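Local coordinates for ralf, proline/betaine transporter (Legionella pneumophila, PDB 4D7Q), which probably acts as a guanine nucleotide exchange factor, here as a chimera joining a Legionella Sec7 domain to the capping domain of Rickettsia prowazekii RalF, at residues L247-K252 and V268-E273. The protein carries 2 engineered substitutions. Sequence-based numbering, arbitrary orientation.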
ATOM      1  N   LEU A 247       8.029  25.205  11.092  1.00 30.51           N
ATOM      2  CA  LEU A 247       7.740  23.791  11.029  1.00 29.52           C
ATOM      3  C   LEU A 247       8.627  22.922  11.897  1.00 33.17           C
ATOM      4  O   LEU A 247       9.728  23.250  12.205  1.00 31.51           O
ATOM      5  CB  LEU A 247       7.802  23.284   9.591  1.00 28.63           C
ATOM      6  CG  LEU A 247       6.946  23.944   8.542  1.00 32.83           C
ATOM      7  CD1 LEU A 247       7.267  23.463   7.158  1.00 32.23           C
ATOM      8  CD2 LEU A 247       5.466  23.861   8.846  1.00 31.13           C
ATOM      9  N   THR A 248       8.085  21.779  12.254  1.00 31.17           N
ATOM     10  CA  THR A 248       8.788  20.713  12.912  1.00 30.99           C
ATOM     11  C   THR A 248       8.867  19.531  11.931  1.00 33.08           C
ATOM     12  O   THR A 248       7.876  18.981  11.566  1.00 31.68           O
ATOM     13  CB  THR A 248       8.039  20.361  14.196  1.00 36.24           C
ATOM     14  OG1 THR A 248       8.158  21.444  15.098  1.00 41.75           O
ATOM     15  CG2 THR A 248       8.544  19.160  14.800  1.00 30.68           C
ATOM     16  N   ILE A 249      10.065  19.174  11.495  1.00 31.38           N
ATOM     17  CA  ILE A 249      10.229  18.180  10.464  1.00 31.58           C
ATOM     18  C   ILE A 249      11.060  16.983  10.952  1.00 37.55           C
ATOM     19  O   ILE A 249      12.129  17.134  11.490  1.00 34.89           O
ATOM     20  CB  ILE A 249      10.788  18.767   9.156  1.00 33.95           C
ATOM     21  CG1 ILE A 249      10.006  20.012   8.756  1.00 33.12           C
ATOM     22  CG2 ILE A 249      10.734  17.717   8.063  1.00 33.44           C
ATOM     23  CD1 ILE A 249      10.557  20.815   7.628  1.00 32.35           C
ATOM     24  N   GLU A 250      10.484  15.809  10.760  1.00 36.13           N
ATOM     25  CA  GLU A 250      10.999  14.496  11.133  1.00 37.01           C
ATOM     26  C   GLU A 250      11.031  13.635   9.871  1.00 39.06           C
ATOM     27  O   GLU A 250      10.230  13.844   8.957  1.00 37.14           O
ATOM     28  CB  GLU A 250      10.014  13.868  12.139  1.00 39.05           C
ATOM     29  CG  GLU A 250      10.458  12.586  12.823  1.00 55.28           C
ATOM     30  CD  GLU A 250       9.400  11.931  13.692  1.00 84.25           C
ATOM     31  OE1 GLU A 250       8.627  12.664  14.352  1.00 86.67           O
ATOM     32  OE2 GLU A 250       9.360  10.679  13.729  1.00 77.51           O
ATOM     33  N   PHE A 251      11.948  12.672   9.825  1.00 35.70           N
ATOM     34  CA  PHE A 251      12.042  11.708   8.732  1.00 34.14           C
ATOM     35  C   PHE A 251      12.000  10.305   9.309  1.00 37.66           C
ATOM     36  O   PHE A 251      12.815   9.980  10.169  1.00 38.34           O
ATOM     37  CB  PHE A 251      13.293  11.919   7.851  1.00 34.98           C
ATOM     38  CG  PHE A 251      13.211  11.120   6.568  1.00 35.22           C
ATOM     39  CD1 PHE A 251      12.394  11.535   5.523  1.00 37.38           C
ATOM     40  CD2 PHE A 251      13.907   9.921   6.428  1.00 36.38           C
ATOM     41  CE1 PHE A 251      12.284  10.774   4.354  1.00 37.88           C
ATOM     42  CE2 PHE A 251      13.808   9.167   5.258  1.00 37.77           C
ATOM     43  CZ  PHE A 251      13.001   9.599   4.226  1.00 35.95           C
ATOM     44  N   LYS A 252      11.036   9.482   8.848  1.00 33.23           N
ATOM     45  CA  LYS A 252      10.864   8.101   9.304  1.00 31.56           C
ATOM     46  C   LYS A 252      11.412   7.169   8.225  1.00 34.66           C
ATOM     47  O   LYS A 252      10.920   7.164   7.097  1.00 31.47           O
ATOM     48  CB  LYS A 252       9.392   7.804   9.620  1.00 33.25           C
ATOM     49  CG  LYS A 252       8.877   8.533  10.877  1.00 49.48           C
ATOM     50  CD  LYS A 252       7.525   7.968  11.342  1.00 64.02           C
ATOM     51  CE  LYS A 252       6.886   8.756  12.467  1.00 80.39           C
ATOM     52  NZ  LYS A 252       7.547   8.522  13.782  1.00 89.31           N
ATOM     53  N   VAL A 268       8.561  11.943   5.291  1.00 24.68           N
ATOM     54  CA  VAL A 268       8.826  13.248   5.862  1.00 23.39           C
ATOM     55  C   VAL A 268       7.544  13.590   6.634  1.00 28.39           C
ATOM     56  O   VAL A 268       6.478  13.698   6.025  1.00 27.69           O
ATOM     57  CB  VAL A 268       9.075  14.316   4.774  1.00 27.14           C
ATOM     58  CG1 VAL A 268       9.474  15.648   5.401  1.00 27.29           C
ATOM     59  CG2 VAL A 268      10.110  13.858   3.736  1.00 26.73           C
ATOM     60  N   ILE A 269       7.645  13.741   7.966  1.00 25.71           N
ATOM     61  CA  ILE A 269       6.525  14.086   8.827  1.00 25.11           C
ATOM     62  C   ILE A 269       6.675  15.554   9.154  1.00 30.54           C
ATOM     63  O   ILE A 269       7.704  15.969   9.691  1.00 30.62           O
ATOM     64  CB  ILE A 269       6.426  13.158  10.087  1.00 28.25           C
ATOM     65  CG1 ILE A 269       6.369  11.624   9.705  1.00 27.66           C
ATOM     66  CG2 ILE A 269       5.253  13.564  11.016  1.00 29.73           C
ATOM     67  CD1 ILE A 269       5.192  11.156   8.808  1.00 28.51           C
ATOM     68  N   ILE A 270       5.672  16.357   8.751  1.00 27.90           N
ATOM     69  CA  ILE A 270       5.682  17.813   8.922  1.00 26.25           C
ATOM     70  C   ILE A 270       4.537  18.287   9.789  1.00 31.63           C
ATOM     71  O   ILE A 270       3.369  17.991   9.508  1.00 29.61           O
ATOM     72  CB  ILE A 270       5.738  18.558   7.562  1.00 27.69           C
ATOM     73  CG1 ILE A 270       6.921  18.057   6.697  1.00 27.54           C
ATOM     74  CG2 ILE A 270       5.789  20.084   7.756  1.00 26.52           C
ATOM     75  CD1 ILE A 270       6.979  18.571   5.278  1.00 32.71           C
ATOM     76  N   LYS A 271       4.889  19.071  10.831  1.00 30.29           N
ATOM     77  CA  LYS A 271       3.935  19.656  11.753  1.00 30.73           C
ATOM     78  C   LYS A 271       4.142  21.150  11.824  1.00 35.13           C
ATOM     79  O   LYS A 271       5.286  21.606  11.920  1.00 33.92           O
ATOM     80  CB  LYS A 271       4.025  19.000  13.153  1.00 33.42           C
ATOM     81  CG  LYS A 271       3.577  17.529  13.139  1.00 40.95           C
ATOM     82  CD  LYS A 271       3.787  16.815  14.457  1.00 47.06           C
ATOM     83  CE  LYS A 271       3.405  15.357  14.334  1.00 53.64           C
ATOM     84  NZ  LYS A 271       4.098  14.503  15.342  1.00 61.15           N
ATOM     85  N   ASP A 272       3.059  21.903  11.759  1.00 32.16           N
ATOM     86  CA  ASP A 272       3.127  23.339  11.935  1.00 33.09           C
ATOM     87  C   ASP A 272       2.764  23.801  13.334  1.00 40.31           C
ATOM     88  O   ASP A 272       2.591  23.004  14.210  1.00 38.91           O
ATOM     89  CB  ASP A 272       2.348  24.096  10.868  1.00 34.54           C
ATOM     90  CG  ASP A 272       0.864  23.822  10.887  1.00 42.60           C
ATOM     91  OD1 ASP A 272       0.273  23.601  11.932  1.00 43.46           O
ATOM     92  OD2 ASP A 272       0.283  23.828   9.816  1.00 45.24           O
ATOM     93  N   GLU A 273       2.675  25.111  13.516  1.00 40.30           N
ATOM     94  CA  GLU A 273       2.421  25.721  14.825  1.00 41.79           C
ATOM     95  C   GLU A 273       0.934  25.650  15.261  1.00 48.50           C
ATOM     96  O   GLU A 273       0.615  25.870  16.389  1.00 49.43           O
ATOM     97  CB  GLU A 273       2.977  27.170  14.871  1.00 43.89           C
ATOM     98  CG  GLU A 273       3.424  27.758  13.533  1.00 53.08           C
ATOM     99  CD  GLU A 273       4.565  28.776  13.613  1.00 72.22           C
ATOM    100  OE1 GLU A 273       5.080  29.063  14.724  1.00 70.01           O
ATOM    101  OE2 GLU A 273       4.935  29.317  12.556  1.00 50.15           O
TER
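Thr-248 and Lys-271 form one hydrogen-bonded antiparallel pair and Glu-250 and Ile-269 the next, so four nearly straight backbone bonds tie 247-252 to 268-273 within the capping domain. Thr-248 N gives to Lys-271 O at 2.8 Å, and Lys-271 N returns to Thr-248 O. In the other pair Glu-250 N gives to Ile-269 O, while Ile-269 N returns to Glu-250 O at 2.8 Å. Ile-269 O also takes a CA-H...O contact from Ile-249. On the Glu-250 face, Lys-252 bends at its last torsion (chi4 -75°), bringing NZ to the syn side of Glu-250 OE2, somewhat out of the carboxylate plane, in a 2.8 Å salt bridge, while its methylenes cross CG1 of Ile-269. The other face is apolar: Ile-249 CG2 lies alongside Val-268 CG1 at 3.6 Å, and Val-268 CG2 meets the edge of the Phe-251 ring near CD1. Leu-247 CD1 reaches Ile-270 CG2 at 3.7 Å. Past the strand, Asp-272 OD1 accepts from the backbone N of Lys-274 and Gly-276, and OD2 from Gln-314. Strand 248-252 is the outermost on this side of the sheet; 264-271 separates it from 277-283, and helices 220-230 and 313-325 pack against the Val-268 and Ile-270 face.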